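Local structure of GTP cyclohydrolase 1 type 2 homolog (Thermus thermophilus, 2YYB) at residues R8-Y13 and F60-H65. The protein is of unknown function but belongs to the GTP cyclohydrolase I type 2/NIF3 family and probably binds divalent metal ions. Residues are numbered along the deposited sequence; the frame is centred on the assembly and turned at random.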
# COMPACT_ATOMS: atom_id res chain seq x y z
N ARG A 8 7.08 29.94 15.42
CA ARG A 8 7.37 30.26 14.03
C ARG A 8 8.87 30.22 13.78
O ARG A 8 9.34 29.59 12.82
CB ARG A 8 6.84 31.65 13.69
CG ARG A 8 5.92 31.73 12.48
CD ARG A 8 4.71 32.57 12.82
NE ARG A 8 5.07 33.74 13.61
CZ ARG A 8 4.22 34.43 14.37
NH1 ARG A 8 2.94 34.06 14.43
NH2 ARG A 8 4.64 35.48 15.08
N TYR A 9 9.63 30.88 14.65
CA TYR A 9 11.07 30.89 14.51
C TYR A 9 11.62 29.47 14.51
O TYR A 9 12.32 29.07 13.58
CB TYR A 9 11.73 31.66 15.65
CG TYR A 9 13.24 31.61 15.60
CD1 TYR A 9 13.96 32.34 14.63
CD2 TYR A 9 13.97 30.87 16.53
CE1 TYR A 9 15.37 32.32 14.60
CE2 TYR A 9 15.37 30.85 16.51
CZ TYR A 9 16.06 31.58 15.54
OH TYR A 9 17.44 31.57 15.53
N LEU A 10 11.29 28.70 15.55
CA LEU A 10 11.76 27.32 15.66
C LEU A 10 11.44 26.46 14.44
O LEU A 10 12.30 25.74 13.94
CB LEU A 10 11.22 26.67 16.92
CG LEU A 10 11.86 27.28 18.17
CD1 LEU A 10 11.29 26.64 19.43
CD2 LEU A 10 13.36 27.08 18.10
N ASP A 11 10.21 26.54 13.95
CA ASP A 11 9.85 25.76 12.78
C ASP A 11 10.76 26.19 11.62
O ASP A 11 11.17 25.37 10.79
CB ASP A 11 8.39 26.00 12.41
CG ASP A 11 7.42 25.47 13.46
OD1 ASP A 11 6.25 25.86 13.42
OD2 ASP A 11 7.83 24.66 14.33
N ALA A 12 11.10 27.47 11.60
CA ALA A 12 11.95 28.01 10.54
C ALA A 12 13.39 27.55 10.70
O ALA A 12 13.97 26.96 9.78
CB ALA A 12 11.89 29.52 10.56
N TYR A 13 13.95 27.83 11.87
CA TYR A 13 15.32 27.50 12.20
C TYR A 13 15.65 26.03 12.04
O TYR A 13 16.74 25.69 11.58
CB TYR A 13 15.63 27.92 13.64
CG TYR A 13 17.06 27.70 14.08
CD1 TYR A 13 18.11 28.40 13.49
CD2 TYR A 13 17.35 26.79 15.09
CE1 TYR A 13 19.43 28.20 13.91
CE2 TYR A 13 18.65 26.59 15.52
CZ TYR A 13 19.69 27.29 14.93
OH TYR A 13 20.99 27.08 15.39
N PHE A 60 7.95 27.03 28.21
CA PHE A 60 8.13 26.45 26.90
C PHE A 60 9.10 25.29 27.00
O PHE A 60 10.32 25.50 27.05
CB PHE A 60 8.68 27.53 25.97
CG PHE A 60 8.50 27.24 24.52
CD1 PHE A 60 7.36 27.68 23.85
CD2 PHE A 60 9.47 26.52 23.82
CE1 PHE A 60 7.20 27.41 22.48
CE2 PHE A 60 9.30 26.26 22.46
CZ PHE A 60 8.17 26.70 21.79
N LEU A 61 8.55 24.08 27.04
CA LEU A 61 9.33 22.84 27.14
C LEU A 61 9.64 22.27 25.76
O LEU A 61 8.74 22.04 24.94
CB LEU A 61 8.54 21.80 27.95
CG LEU A 61 9.23 20.47 28.18
CD1 LEU A 61 10.65 20.72 28.68
CD2 LEU A 61 8.46 19.65 29.17
N ILE A 62 10.93 22.08 25.51
CA ILE A 62 11.41 21.53 24.25
C ILE A 62 11.92 20.11 24.48
O ILE A 62 12.77 19.89 25.35
CB ILE A 62 12.56 22.38 23.70
CG1 ILE A 62 12.06 23.81 23.45
CG2 ILE A 62 13.16 21.71 22.45
CD1 ILE A 62 13.11 24.79 22.99
N VAL A 63 11.41 19.15 23.72
CA VAL A 63 11.86 17.77 23.88
C VAL A 63 12.20 17.15 22.52
O VAL A 63 11.65 17.55 21.49
CB VAL A 63 10.79 16.89 24.58
CG1 VAL A 63 10.51 17.45 25.98
CG2 VAL A 63 9.51 16.84 23.73
N HIS A 64 13.12 16.18 22.53
CA HIS A 64 13.53 15.50 21.29
C HIS A 64 12.49 14.42 20.97
O HIS A 64 12.15 14.20 19.80
CB HIS A 64 14.92 14.88 21.45
CG HIS A 64 15.44 14.19 20.22
ND1 HIS A 64 15.62 14.84 19.01
CD2 HIS A 64 15.79 12.90 19.99
CE1 HIS A 64 16.06 13.99 18.11
NE2 HIS A 64 16.17 12.80 18.67
N HIS A 65 11.99 13.76 22.01
CA HIS A 65 11.00 12.70 21.87
C HIS A 65 9.65 13.16 22.44
O HIS A 65 9.44 13.13 23.66
CB HIS A 65 11.48 11.44 22.60
CG HIS A 65 12.75 10.86 22.05
ND1 HIS A 65 12.87 10.40 20.75
CD2 HIS A 65 13.96 10.65 22.63
CE1 HIS A 65 14.09 9.94 20.55
NE2 HIS A 65 14.78 10.08 21.68
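L10 meets F60 and I62 through a single methyl group, and the contact between the two segments is wholly apolar. L10 CD1 lies 3.6 Å from F60 CE2 and 3.9 Å from F60 CZ, so it meets the outer end of the ring obliquely. The two side chains arrive from opposite directions: L10 points from the helix toward the strand with CG anti to its carbonyl carbon (chi1 -69°), while F60 points from the strand toward the helix with CG anti to the backbone N (chi1 -161°). A looser approach joins the same L10 CD1 to CD1 of I62, at 4.4 Å. F60 and I62, two positions apart in the strand, therefore present the same face of the sheet to the helix. With the closest CA atoms, those of L10 and I62, 10.4 Å apart and just 79 Å² buried in total, the backbones stand at helix-on-sheet spacing and the two segments meet through side chains, not backbone.

Backbone hydrogen bonds to G40 and A42 on one side and from L61 to N92 and Y94 on the other make 60-63 an inner strand of the mixed five-stranded sheet, whose other face packs L61 against helix 47-55. Past I62 the chain turns at H64, and H64 and H65 are predicted metal ligands. Helix 216-229 completes the apolar layer, its L221 touching both L10 and I62, while L225 and Y94 of strand 92-95 also reach L10.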